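Side-chain contacts in DUF2666 domain-containing protein (PDB 3V68), which is of unknown biochemical role but probably binds double-stranded DNA: residues E13-G18 / S41-G46; N20-T25 / G125-P130; E27-F32 / K179-V184; N138-Y143 / V149-I154. One frame throughout, in Å; residues are numbered along the deposited sequence.

All four contacts gather round one four-stranded antiparallel sheet and the helices packed beside it. Interactions 1 and 2, whose centres are 17 Å apart, meet where Gly18 O lies 2.9 Å from Lys127 N, so the edge strand 15-20 runs alongside the loop 125-130. Interaction 3 follows closely on interaction 2, with Asn28 ND2 2.8 Å from Asp23 O at the start of helix 26-43. That helix is shared with interaction 1, although nearest atoms of interactions 1 and 3 stay about 7 Å apart. Interaction 4 pairs the inner strand 136-143 with 146-153, the opposite edge of the sheet, and its Tyr143 CD2 comes within 3.8 Å of Phe181 CE2 in interaction 3.

Interaction 1. Residues E13-G18 / S41-G46; sequences EEWIVG and SSKIPG
Trp15 of strand 15-20 and Lys43 of helix 26-43 make the whole contact, joining the edge strand of the sheet to the helix by one aliphatic-aromatic and cationic overlap. The CH-pi part is the more central one: Lys43 CE sits 3.5 Å from the centroid of the five-membered ring of Trp15, only 7° off its normal. Further back along the lysine, the hydrocarbon reaches the benzo half of the indole, with Lys43 CG 3.6 Å from Trp15 CZ2. The bend at the second torsion of Lys43 (chi2 -68°) lays its chain across this face, and the two side chains pass each other in opposite directions.

The cation-pi part follows from the same pose. Lys43 NZ stands 4.2 Å from the centroid of the five-membered ring of Trp15, 19° off the normal, so the ammonium group remains over the face. No hydrogen bond links the segments. Beyond them, Trp15 also touches Ala10 of strand 5-12 and Tyr47.

Chemically, this is an amphipathic fit at the surface: the methylenes of the lysine cover the indole face, while its charge probably gains from the electron-rich pyrrole part without any directional bond.

Interaction 2. Residues N20-T25 / G125-P130; sequences NVEDFT and GLKIQP
Asn20, Glu22 and Lys127 form a small polar triangle that ties the turn leading into helix 26-43 to the irregular loop preceding strand 136-143, at the edge of the antiparallel sheet. The two ends of the Asn20 amide are used differently. Its oxygen accepts a hydrogen bond from the ammonium group, Lys127 NZ to Asn20 OD1 being 2.7 Å, with the donor tilted 20° from the carbonyl plane. The lysine chain is otherwise extended, and a bend at its last torsion (chi4 -74°) turns NZ onto that oxygen. The amide nitrogen donates within its own segment: Asn20 ND2 lies 3.1 Å from Glu22 OE2, nearly in the amide plane, and meets the anti lone pair of that oxygen at an N-H...O angle of 159°. The third side is looser, since Glu22 OE2 and Lys127 NZ are 3.7 Å apart, a long salt bridge. Lys127 thus has a neutral acceptor close by and a carboxylate further off, and the carboxylate probably adds mainly electrostatic attraction.

With a bond at each end, the amide's rotation is probably fixed, and an alanine at Asn20 would probably leave Lys127 NZ without its short acceptor and Glu22 OE2 without its amide donor, so that both chains could swing into solvent.

On the backbone, Lys127 and Gly125 bond to Gly18 of strand 15-20. Further along the turn, Thr25 OG1 accepts from Asn28 N as the N-cap of the helix. The apolar share falls to Ile128, whose CG2 methyl rests against the Asn20 amide, 3.6 Å from Asn20 CG.

Interaction 3. Residues E27-F32 / K179-V184; sequences ENIAMF and KDFADV
The ring of Phe181 carries a methyl group of Ile29 over the centre of one face: Ile29 CG2 lies 3.4 Å from the ring centroid and just 5° off the normal, a well-centred CH-pi contact. Its distances to the ring carbons are accordingly almost even, Ile29 CG2 being 3.6 Å from Phe181 CD1 and 3.8 Å from Phe181 CZ. The other branch of Ile29 reaches over the rim, where its CD1 comes 3.8 Å from Phe181 CE2. Trp146 adds an edge-to-face (T-shaped) partner to the same ring.

Ile29 turns CG1 back beside its backbone N (chi1 -64°), which leaves CG2 to project from helix 26-43 onto the phenyl group. At the base of the ring the small Ala30 lets the helices come close: Ala30 CB is 4.4 Å from Phe181 CB, and their CA atoms, at 5.8 Å, are the nearest pair across the segments. A serine in place of Phe181 would probably open a gap against Ile29 and deprive Trp146 of its aromatic mate.

Phe181 is the last helical residue, inside the Schellman motif that ends helix 160-181: Val184 N bonds to Lys179 O at 2.8 Å, and Asp183, the C-prime residue, takes a positive phi. The contact therefore packs the C-terminal end of that helix against the first turns of helix 26-43, with Tyr143 of strand 136-143 touching both Ile29 and Phe181, and helix 219-231 meeting Met31 and Ala182 through Phe220.

Interaction 4. Residues N138-Y143 / V149-I154; sequences NFTARY and VKRMII
Phe139, Arg151 and Lys150 bury the most surface in this contact between the two strands of a beta hairpin. Phe139 and Lys150 are an antiparallel hydrogen-bonded pair. The bond from Lys150 N to Phe139 O is 2.9 Å long and almost straight at 176°, arriving nearly along the C=O axis, whereas the return bond from Phe139 N to Lys150 O, also 2.9 Å and fairly straight at 163°, comes from above the carbonyl plane. Their side chains leave on the same face of the sheet and then separate: the phenyl group enters the interface with Phe32, Leu33 and Val36 of helix 26-43, and Lys150 NZ bonds to Thr173 and Ser169 of helix 160-181.

Arg151 occupies the face shared with Asn138, Thr140 and Val149. Its chain, extended from CG to NE, runs alongside Asn138, with Arg151 CD 3.7 Å from Asn138 OD1. Arg151 NH1 then reaches Thr140 OG1 at 3.2 Å, a weak bond bent to 128°. The threonine hydroxyl donates in turn, Thr140 OG1 to Asn138 OD1 at 2.7 Å, in the carbonyl plane, and Asn138 ND2 is engaged by Glu7 OE1. Val149 CG1 lies over the centre of one guanidinium face, 3.3 Å above the plane of Arg151.

Thr140 OG1 thus donates firmly to Asn138 OD1 and accepts only weakly from Arg151, whose charge may polarise the hydroxyl slightly.

Interaction 1. Residues E13-G18 / S41-G46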
loop_
_atom_site.group_PDB
_atom_site.type_symbol
_atom_site.label_atom_id
_atom_site.label_comp_id
_atom_site.label_asym_id
_atom_site.label_seq_id
_atom_site.Cartn_x
_atom_site.Cartn_y
_atom_site.Cartn_z
ATOM N N GLU A 13 7.501 8.020 -18.371
ATOM C CA GLU A 13 7.563 7.153 -19.549
ATOM C C GLU A 13 6.166 7.080 -20.181
ATOM O O GLU A 13 5.595 8.113 -20.537
ATOM C CB GLU A 13 8.115 5.756 -19.202
ATOM C CG GLU A 13 9.410 5.743 -18.375
ATOM C CD GLU A 13 10.646 6.138 -19.172
ATOM O OE1 GLU A 13 10.776 5.712 -20.340
ATOM O OE2 GLU A 13 11.498 6.867 -18.621
ATOM N N GLU A 14 5.609 5.875 -20.284
ATOM C CA GLU A 14 4.291 5.679 -20.896
ATOM C C GLU A 14 3.126 5.671 -19.896
ATOM O O GLU A 14 1.962 5.560 -20.293
ATOM C CB GLU A 14 4.278 4.416 -21.765
ATOM C CG GLU A 14 4.937 4.605 -23.129
ATOM C CD GLU A 14 4.849 3.368 -24.006
ATOM O OE1 GLU A 14 5.432 2.325 -23.637
ATOM O OE2 GLU A 14 4.201 3.445 -25.073
ATOM N N TRP A 15 3.441 5.795 -18.608
ATOM C CA TRP A 15 2.416 5.900 -17.570
ATOM C C TRP A 15 1.957 7.350 -17.440
ATOM O O TRP A 15 2.694 8.202 -16.943
ATOM C CB TRP A 15 2.939 5.357 -16.231
ATOM C CG TRP A 15 1.943 5.417 -15.097
ATOM C CD1 TRP A 15 0.602 5.147 -15.163
ATOM C CD2 TRP A 15 2.220 5.741 -13.727
ATOM N NE1 TRP A 15 0.026 5.300 -13.922
ATOM C CE2 TRP A 15 0.995 5.666 -13.024
ATOM C CE3 TRP A 15 3.382 6.098 -13.026
ATOM C CZ2 TRP A 15 0.898 5.930 -11.650
ATOM C CZ3 TRP A 15 3.287 6.361 -11.664
ATOM C CH2 TRP A 15 2.053 6.272 -10.989
ATOM N N ILE A 16 0.745 7.626 -17.918
ATOM C CA ILE A 16 0.166 8.967 -17.869
ATOM C C ILE A 16 -1.307 8.883 -17.461
ATOM O O ILE A 16 -2.166 8.476 -18.254
ATOM C CB ILE A 16 0.317 9.734 -19.224
ATOM C CG1 ILE A 16 1.769 9.704 -19.718
ATOM C CG2 ILE A 16 -0.161 11.172 -19.070
ATOM C CD1 ILE A 16 1.944 9.994 -21.207
ATOM N N VAL A 17 -1.589 9.252 -16.214
ATOM C CA VAL A 17 -2.954 9.195 -15.679
ATOM C C VAL A 17 -3.280 10.438 -14.856
ATOM O O VAL A 17 -2.381 11.159 -14.415
ATOM C CB VAL A 17 -3.229 7.910 -14.834
ATOM C CG1 VAL A 17 -3.070 6.644 -15.679
ATOM C CG2 VAL A 17 -2.353 7.864 -13.569
ATOM N N GLY A 18 -4.570 10.695 -14.674
ATOM C CA GLY A 18 -5.007 11.865 -13.917
ATOM C C GLY A 18 -6.443 11.743 -13.464
ATOM O O GLY A 18 -7.312 11.298 -14.221
ATOM N N SER A 41 -0.050 1.949 -5.275
ATOM C CA SER A 41 0.442 0.677 -4.739
ATOM C C SER A 41 0.822 -0.285 -5.859
ATOM O O SER A 41 1.807 -1.012 -5.745
ATOM C CB SER A 41 -0.591 0.037 -3.822
ATOM O OG SER A 41 -0.775 0.815 -2.653
ATOM N N SER A 42 0.052 -0.263 -6.943
ATOM C CA SER A 42 0.309 -1.137 -8.090
ATOM C C SER A 42 1.599 -0.769 -8.825
ATOM O O SER A 42 2.221 -1.621 -9.462
ATOM C CB SER A 42 -0.875 -1.114 -9.064
ATOM O OG SER A 42 -0.883 0.056 -9.862
ATOM N N LYS A 43 1.997 0.497 -8.719
ATOM C CA LYS A 43 3.168 1.012 -9.436
ATOM C C LYS A 43 4.471 0.990 -8.645
ATOM O O LYS A 43 5.548 1.058 -9.236
ATOM C CB LYS A 43 2.906 2.429 -9.953
ATOM C CG LYS A 43 1.877 2.512 -11.073
ATOM C CD LYS A 43 2.377 1.873 -12.364
ATOM C CE LYS A 43 1.359 2.039 -13.476
ATOM N NZ LYS A 43 1.806 1.369 -14.728
ATOM N N ILE A 44 4.378 0.903 -7.319
ATOM C CA ILE A 44 5.568 0.905 -6.465
ATOM C C ILE A 44 6.622 -0.140 -6.879
ATOM O O ILE A 44 7.801 0.197 -6.979
ATOM C CB ILE A 44 5.208 0.767 -4.962
ATOM C CG1 ILE A 44 4.619 2.076 -4.437
ATOM C CG2 ILE A 44 6.436 0.372 -4.131
ATOM C CD1 ILE A 44 3.899 1.944 -3.116
ATOM N N PRO A 45 6.206 -1.403 -7.122
ATOM C CA PRO A 45 7.204 -2.432 -7.439
ATOM C C PRO A 45 8.092 -2.109 -8.643
ATOM O O PRO A 45 9.273 -2.461 -8.642
ATOM C CB PRO A 45 6.345 -3.667 -7.722
ATOM C CG PRO A 45 5.139 -3.453 -6.883
ATOM C CD PRO A 45 4.856 -1.991 -7.031
ATOM N N GLY A 46 7.536 -1.427 -9.644
ATOM C CA GLY A 46 8.299 -1.009 -10.824
ATOM C C GLY A 46 9.383 0.021 -10.552
ATOM O O GLY A 46 10.201 0.317 -11.432
#

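Interaction 2. Residues N20-T25 / G125-P130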
loop_
_atom_site.group_PDB
_atom_site.type_symbol
_atom_site.label_atom_id
_atom_site.label_comp_id
_atom_site.label_asym_id
_atom_site.label_seq_id
_atom_site.Cartn_x
_atom_site.Cartn_y
_atom_site.Cartn_z
ATOM N N ASN A 20 -9.369 13.779 -10.497
ATOM C CA ASN A 20 -9.659 14.746 -9.450
ATOM C C ASN A 20 -11.079 14.573 -8.939
ATOM O O ASN A 20 -11.866 13.806 -9.502
ATOM C CB ASN A 20 -9.451 16.177 -9.966
ATOM C CG ASN A 20 -10.503 16.592 -10.978
ATOM O OD1 ASN A 20 -11.134 15.748 -11.612
ATOM N ND2 ASN A 20 -10.691 17.898 -11.138
ATOM N N VAL A 21 -11.389 15.279 -7.861
ATOM C CA VAL A 21 -12.748 15.376 -7.355
ATOM C C VAL A 21 -13.236 16.792 -7.610
ATOM O O VAL A 21 -12.494 17.754 -7.405
ATOM C CB VAL A 21 -12.816 15.031 -5.852
ATOM C CG1 VAL A 21 -14.219 15.263 -5.294
ATOM C CG2 VAL A 21 -12.404 13.592 -5.644
ATOM N N GLU A 22 -14.471 16.908 -8.087
ATOM C CA GLU A 22 -15.092 18.212 -8.303
ATOM C C GLU A 22 -16.391 18.336 -7.513
ATOM O O GLU A 22 -16.815 19.442 -7.172
ATOM C CB GLU A 22 -15.327 18.451 -9.795
ATOM C CG GLU A 22 -14.038 18.716 -10.562
ATOM C CD GLU A 22 -14.236 18.789 -12.064
ATOM O OE1 GLU A 22 -15.329 19.196 -12.507
ATOM O OE2 GLU A 22 -13.283 18.448 -12.797
ATOM N N ASP A 23 -17.008 17.193 -7.224
ATOM C CA ASP A 23 -18.199 17.129 -6.392
ATOM C C ASP A 23 -17.781 16.558 -5.039
ATOM O O ASP A 23 -17.641 15.342 -4.893
ATOM C CB ASP A 23 -19.262 16.255 -7.065
ATOM C CG ASP A 23 -20.626 16.351 -6.393
ATOM O OD1 ASP A 23 -20.763 17.036 -5.357
ATOM O OD2 ASP A 23 -21.577 15.733 -6.913
ATOM N N PHE A 24 -17.593 17.443 -4.064
ATOM C CA PHE A 24 -16.949 17.099 -2.794
ATOM C C PHE A 24 -17.888 16.510 -1.737
ATOM O O PHE A 24 -18.235 17.169 -0.749
ATOM C CB PHE A 24 -16.177 18.301 -2.234
ATOM C CG PHE A 24 -14.921 18.615 -2.987
ATOM C CD1 PHE A 24 -13.700 18.098 -2.567
ATOM C CD2 PHE A 24 -14.955 19.419 -4.124
ATOM C CE1 PHE A 24 -12.529 18.384 -3.263
ATOM C CE2 PHE A 24 -13.788 19.706 -4.830
ATOM C CZ PHE A 24 -12.577 19.187 -4.398
ATOM N N THR A 25 -18.282 15.260 -1.956
ATOM C CA THR A 25 -19.004 14.476 -0.958
ATOM C C THR A 25 -18.020 13.500 -0.320
ATOM O O THR A 25 -16.986 13.181 -0.920
ATOM C CB THR A 25 -20.158 13.662 -1.589
ATOM O OG1 THR A 25 -19.624 12.729 -2.539
ATOM C CG2 THR A 25 -21.166 14.576 -2.295
ATOM N N GLY A 125 -7.059 6.313 -16.864
ATOM C CA GLY A 125 -7.182 7.356 -17.874
ATOM C C GLY A 125 -6.815 8.733 -17.366
ATOM O O GLY A 125 -6.368 8.895 -16.226
ATOM N N LEU A 126 -7.011 9.721 -18.230
ATOM C CA LEU A 126 -6.735 11.115 -17.917
ATOM C C LEU A 126 -8.033 11.911 -17.826
ATOM O O LEU A 126 -8.458 12.528 -18.806
ATOM C CB LEU A 126 -5.829 11.721 -18.992
ATOM C CG LEU A 126 -4.326 11.470 -18.917
ATOM C CD1 LEU A 126 -3.691 11.797 -20.260
ATOM C CD2 LEU A 126 -3.693 12.300 -17.808
ATOM N N LYS A 127 -8.671 11.883 -16.657
ATOM C CA LYS A 127 -9.903 12.646 -16.421
ATOM C C LYS A 127 -9.591 14.133 -16.555
ATOM O O LYS A 127 -10.356 14.895 -17.152
ATOM C CB LYS A 127 -10.474 12.331 -15.034
ATOM C CG LYS A 127 -11.753 13.088 -14.658
ATOM C CD LYS A 127 -12.165 12.752 -13.228
ATOM C CE LYS A 127 -13.527 13.322 -12.859
ATOM N NZ LYS A 127 -13.498 14.794 -12.635
ATOM N N ILE A 128 -8.462 14.522 -15.972
ATOM C CA ILE A 128 -7.872 15.832 -16.165
ATOM C C ILE A 128 -6.513 15.610 -16.809
ATOM O O ILE A 128 -5.953 14.512 -16.719
ATOM C CB ILE A 128 -7.714 16.599 -14.823
ATOM C CG1 ILE A 128 -6.923 15.767 -13.800
ATOM C CG2 ILE A 128 -9.083 16.989 -14.277
ATOM C CD1 ILE A 128 -6.474 16.534 -12.569
ATOM N N GLN A 129 -5.993 16.636 -17.474
ATOM C CA GLN A 129 -4.653 16.556 -18.046
ATOM C C GLN A 129 -3.615 16.679 -16.925
ATOM O O GLN A 129 -3.934 17.204 -15.853
ATOM C CB GLN A 129 -4.450 17.619 -19.133
ATOM C CG GLN A 129 -4.449 19.070 -18.660
ATOM C CD GLN A 129 -3.875 20.014 -19.705
ATOM O OE1 GLN A 129 -4.508 21.003 -20.081
ATOM N NE2 GLN A 129 -2.674 19.707 -20.188
ATOM N N PRO A 130 -2.384 16.177 -17.152
ATOM C CA PRO A 130 -1.351 16.287 -16.119
ATOM C C PRO A 130 -1.066 17.746 -15.758
ATOM O O PRO A 130 -1.037 18.608 -16.641
ATOM C CB PRO A 130 -0.128 15.646 -16.779
ATOM C CG PRO A 130 -0.691 14.721 -17.797
ATOM C CD PRO A 130 -1.900 15.426 -18.326
#

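Interaction 3. Residues E27-F32 / K179-V184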
loop_
_atom_site.group_PDB
_atom_site.type_symbol
_atom_site.label_atom_id
_atom_site.label_comp_id
_atom_site.label_asym_id
_atom_site.label_seq_id
_atom_site.Cartn_x
_atom_site.Cartn_y
_atom_site.Cartn_z
ATOM N N GLU A 27 -18.429 10.341 0.010
ATOM C CA GLU A 27 -18.387 9.189 -0.899
ATOM C C GLU A 27 -17.368 9.393 -2.022
ATOM O O GLU A 27 -16.542 8.518 -2.279
ATOM C CB GLU A 27 -19.771 8.899 -1.490
ATOM C CG GLU A 27 -19.834 7.616 -2.315
ATOM C CD GLU A 27 -21.114 7.481 -3.137
ATOM O OE1 GLU A 27 -21.751 8.504 -3.469
ATOM O OE2 GLU A 27 -21.475 6.336 -3.469
ATOM N N ASN A 28 -17.429 10.543 -2.689
ATOM C CA ASN A 28 -16.525 10.814 -3.803
ATOM C C ASN A 28 -15.073 10.955 -3.355
ATOM O O ASN A 28 -14.160 10.515 -4.052
ATOM C CB ASN A 28 -16.967 12.062 -4.572
ATOM C CG ASN A 28 -18.254 11.847 -5.348
ATOM O OD1 ASN A 28 -18.685 10.713 -5.580
ATOM N ND2 ASN A 28 -18.880 12.948 -5.755
ATOM N N ILE A 29 -14.872 11.562 -2.188
ATOM C CA ILE A 29 -13.525 11.727 -1.649
ATOM C C ILE A 29 -12.933 10.368 -1.280
ATOM O O ILE A 29 -11.791 10.068 -1.641
ATOM C CB ILE A 29 -13.478 12.712 -0.457
ATOM C CG1 ILE A 29 -13.876 14.116 -0.935
ATOM C CG2 ILE A 29 -12.079 12.725 0.171
ATOM C CD1 ILE A 29 -14.154 15.105 0.189
ATOM N N ALA A 30 -13.719 9.541 -0.594
ATOM C CA ALA A 30 -13.260 8.206 -0.213
ATOM C C ALA A 30 -12.965 7.332 -1.434
ATOM O O ALA A 30 -11.986 6.586 -1.433
ATOM C CB ALA A 30 -14.263 7.529 0.719
ATOM N N MET A 31 -13.795 7.440 -2.468
ATOM C CA MET A 31 -13.583 6.672 -3.693
ATOM C C MET A 31 -12.347 7.142 -4.459
ATOM O O MET A 31 -11.615 6.324 -5.018
ATOM C CB MET A 31 -14.833 6.700 -4.576
ATOM C CG MET A 31 -15.981 5.874 -4.014
ATOM S SD MET A 31 -15.522 4.153 -3.725
ATOM C CE MET A 31 -15.295 3.589 -5.412
ATOM N N PHE A 32 -12.112 8.453 -4.466
ATOM C CA PHE A 32 -10.902 9.024 -5.058
ATOM C C PHE A 32 -9.650 8.511 -4.341
ATOM O O PHE A 32 -8.710 8.031 -4.988
ATOM C CB PHE A 32 -10.946 10.556 -5.010
ATOM C CG PHE A 32 -9.627 11.215 -5.339
ATOM C CD1 PHE A 32 -9.229 11.388 -6.661
ATOM C CD2 PHE A 32 -8.781 11.654 -4.323
ATOM C CE1 PHE A 32 -8.005 12.000 -6.964
ATOM C CE2 PHE A 32 -7.556 12.261 -4.620
ATOM C CZ PHE A 32 -7.173 12.438 -5.939
ATOM N N LYS A 179 -10.375 6.358 6.258
ATOM C CA LYS A 179 -11.122 6.087 7.484
ATOM C C LYS A 179 -11.749 7.336 8.126
ATOM O O LYS A 179 -12.697 7.222 8.904
ATOM C CB LYS A 179 -10.284 5.293 8.493
ATOM C CG LYS A 179 -8.811 5.628 8.523
ATOM C CD LYS A 179 -8.126 4.925 9.688
ATOM C CE LYS A 179 -6.689 5.392 9.856
ATOM N NZ LYS A 179 -6.582 6.828 10.263
ATOM N N ASP A 180 -11.232 8.517 7.789
ATOM C CA ASP A 180 -11.832 9.785 8.225
ATOM C C ASP A 180 -13.054 10.139 7.381
ATOM O O ASP A 180 -14.110 10.496 7.920
ATOM C CB ASP A 180 -10.817 10.931 8.164
ATOM C CG ASP A 180 -9.707 10.795 9.195
ATOM O OD1 ASP A 180 -9.917 10.135 10.236
ATOM O OD2 ASP A 180 -8.619 11.369 8.967
ATOM N N PHE A 181 -12.906 10.044 6.064
ATOM C CA PHE A 181 -13.994 10.386 5.151
ATOM C C PHE A 181 -15.114 9.356 5.146
ATOM O O PHE A 181 -16.269 9.699 4.893
ATOM C CB PHE A 181 -13.463 10.655 3.742
ATOM C CG PHE A 181 -12.693 11.935 3.644
ATOM C CD1 PHE A 181 -11.305 11.935 3.605
ATOM C CD2 PHE A 181 -13.362 13.153 3.640
ATOM C CE1 PHE A 181 -10.596 13.133 3.535
ATOM C CE2 PHE A 181 -12.662 14.350 3.573
ATOM C CZ PHE A 181 -11.276 14.340 3.521
ATOM N N ALA A 182 -14.779 8.105 5.452
ATOM C CA ALA A 182 -15.782 7.050 5.538
ATOM C C ALA A 182 -16.233 6.750 6.977
ATOM O O ALA A 182 -16.983 5.798 7.207
ATOM C CB ALA A 182 -15.285 5.791 4.844
ATOM N N ASP A 183 -15.800 7.573 7.932
ATOM C CA ASP A 183 -16.147 7.388 9.359
ATOM C C ASP A 183 -15.955 5.939 9.822
ATOM O O ASP A 183 -16.873 5.325 10.374
ATOM C CB ASP A 183 -17.586 7.839 9.656
ATOM C CG ASP A 183 -17.753 9.345 9.651
ATOM O OD1 ASP A 183 -18.916 9.800 9.711
ATOM O OD2 ASP A 183 -16.742 10.075 9.601
ATOM N N VAL A 184 -14.767 5.398 9.567
ATOM C CA VAL A 184 -14.410 4.055 10.019
ATOM C C VAL A 184 -13.957 4.144 11.475
ATOM O O VAL A 184 -13.045 4.909 11.797
ATOM C CB VAL A 184 -13.276 3.451 9.146
ATOM C CG1 VAL A 184 -12.729 2.164 9.752
ATOM C CG2 VAL A 184 -13.748 3.215 7.706
#

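Interaction 4. Residues N138-Y143 / V149-I154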
loop_
_atom_site.group_PDB
_atom_site.type_symbol
_atom_site.label_atom_id
_atom_site.label_comp_id
_atom_site.label_asym_id
_atom_site.label_seq_id
_atom_site.Cartn_x
_atom_site.Cartn_y
_atom_site.Cartn_z
ATOM N N ASN A 138 2.148 13.782 -8.821
ATOM C CA ASN A 138 1.469 14.886 -8.144
ATOM C C ASN A 138 0.213 14.454 -7.385
ATOM O O ASN A 138 -0.796 14.097 -7.998
ATOM C CB ASN A 138 1.146 16.004 -9.150
ATOM C CG ASN A 138 0.141 17.009 -8.615
ATOM O OD1 ASN A 138 0.203 17.419 -7.455
ATOM N ND2 ASN A 138 -0.803 17.406 -9.466
ATOM N N PHE A 139 0.293 14.477 -6.056
ATOM C CA PHE A 139 -0.884 14.355 -5.197
ATOM C C PHE A 139 -1.060 15.664 -4.445
ATOM O O PHE A 139 -0.216 16.036 -3.629
ATOM C CB PHE A 139 -0.749 13.193 -4.202
ATOM C CG PHE A 139 -1.953 13.013 -3.304
ATOM C CD1 PHE A 139 -2.996 12.183 -3.690
ATOM C CD2 PHE A 139 -2.047 13.679 -2.080
ATOM C CE1 PHE A 139 -4.112 12.005 -2.878
ATOM C CE2 PHE A 139 -3.163 13.517 -1.257
ATOM C CZ PHE A 139 -4.202 12.675 -1.661
ATOM N N THR A 140 -2.164 16.350 -4.712
ATOM C CA THR A 140 -2.441 17.626 -4.068
ATOM C C THR A 140 -3.838 17.591 -3.479
ATOM O O THR A 140 -4.809 17.292 -4.179
ATOM C CB THR A 140 -2.289 18.807 -5.060
ATOM O OG1 THR A 140 -0.936 18.872 -5.516
ATOM C CG2 THR A 140 -2.646 20.130 -4.399
ATOM N N ALA A 141 -3.923 17.873 -2.182
ATOM C CA ALA A 141 -5.189 17.871 -1.471
ATOM C C ALA A 141 -5.311 19.083 -0.570
ATOM O O ALA A 141 -4.423 19.357 0.240
ATOM C CB ALA A 141 -5.333 16.591 -0.650
ATOM N N ARG A 142 -6.407 19.818 -0.732
ATOM C CA ARG A 142 -6.819 20.797 0.262
ATOM C C ARG A 142 -8.332 20.735 0.431
ATOM O O ARG A 142 -9.088 20.985 -0.512
ATOM C CB ARG A 142 -6.365 22.212 -0.105
ATOM C CG ARG A 142 -6.402 23.187 1.086
ATOM C CD ARG A 142 -7.780 23.821 1.285
ATOM N NE ARG A 142 -7.903 24.479 2.585
ATOM C CZ ARG A 142 -8.814 25.401 2.887
ATOM N NH1 ARG A 142 -9.700 25.799 1.981
ATOM N NH2 ARG A 142 -8.837 25.933 4.103
ATOM N N TYR A 143 -8.759 20.386 1.640
ATOM C CA TYR A 143 -10.174 20.290 1.964
ATOM C C TYR A 143 -10.360 20.542 3.452
ATOM O O TYR A 143 -9.868 19.781 4.287
ATOM C CB TYR A 143 -10.732 18.918 1.569
ATOM C CG TYR A 143 -12.239 18.840 1.640
ATOM C CD1 TYR A 143 -13.033 19.549 0.740
ATOM C CD2 TYR A 143 -12.875 18.062 2.606
ATOM C CE1 TYR A 143 -14.420 19.489 0.801
ATOM C CE2 TYR A 143 -14.265 17.994 2.672
ATOM C CZ TYR A 143 -15.027 18.712 1.768
ATOM O OH TYR A 143 -16.400 18.658 1.815
ATOM N N VAL A 149 0.450 17.984 0.222
ATOM C CA VAL A 149 1.072 18.169 -1.078
ATOM C C VAL A 149 2.254 17.221 -1.157
ATOM O O VAL A 149 3.247 17.389 -0.444
ATOM C CB VAL A 149 1.502 19.632 -1.308
ATOM C CG1 VAL A 149 2.293 19.767 -2.595
ATOM C CG2 VAL A 149 0.284 20.552 -1.325
ATOM N N LYS A 150 2.127 16.209 -2.009
ATOM C CA LYS A 150 3.180 15.217 -2.193
ATOM C C LYS A 150 3.450 15.092 -3.681
ATOM O O LYS A 150 2.728 14.400 -4.412
ATOM C CB LYS A 150 2.791 13.879 -1.550
ATOM C CG LYS A 150 2.822 13.920 -0.022
ATOM C CD LYS A 150 2.363 12.624 0.634
ATOM C CE LYS A 150 2.490 12.734 2.156
ATOM N NZ LYS A 150 2.167 11.465 2.872
ATOM N N ARG A 151 4.473 15.805 -4.137
ATOM C CA ARG A 151 4.775 15.854 -5.558
ATOM C C ARG A 151 6.257 16.052 -5.849
ATOM O O ARG A 151 7.016 16.523 -4.995
ATOM C CB ARG A 151 3.933 16.935 -6.255
ATOM C CG ARG A 151 4.183 18.344 -5.770
ATOM C CD ARG A 151 3.087 19.296 -6.227
ATOM N NE ARG A 151 3.294 20.637 -5.685
ATOM C CZ ARG A 151 2.340 21.553 -5.530
ATOM N NH1 ARG A 151 1.081 21.282 -5.862
ATOM N NH2 ARG A 151 2.645 22.741 -5.025
ATOM N N MET A 152 6.661 15.662 -7.051
ATOM C CA MET A 152 7.993 15.973 -7.554
ATOM C C MET A 152 8.084 15.804 -9.060
ATOM O O MET A 152 7.326 15.040 -9.663
ATOM C CB MET A 152 9.076 15.142 -6.855
ATOM C CG MET A 152 9.065 13.680 -7.191
ATOM S SD MET A 152 10.315 12.784 -6.261
ATOM C CE MET A 152 9.740 11.134 -6.584
ATOM N N ILE A 153 9.016 16.543 -9.650
ATOM C CA ILE A 153 9.380 16.396 -11.049
ATOM C C ILE A 153 10.319 15.198 -11.183
ATOM O O ILE A 153 11.176 14.979 -10.324
ATOM C CB ILE A 153 10.088 17.681 -11.567
ATOM C CG1 ILE A 153 9.221 18.932 -11.330
ATOM C CG2 ILE A 153 10.525 17.539 -13.029
ATOM C CD1 ILE A 153 7.785 18.854 -11.847
ATOM N N ILE A 154 10.148 14.428 -12.254
ATOM C CA ILE A 154 11.011 13.283 -12.533
ATOM C C ILE A 154 12.011 13.611 -13.644
ATOM O O ILE A 154 11.620 13.971 -14.762
ATOM C CB ILE A 154 10.200 12.005 -12.875
ATOM C CG1 ILE A 154 9.303 11.604 -11.695
ATOM C CG2 ILE A 154 11.134 10.853 -13.248
ATOM C CD1 ILE A 154 8.276 10.531 -12.018
#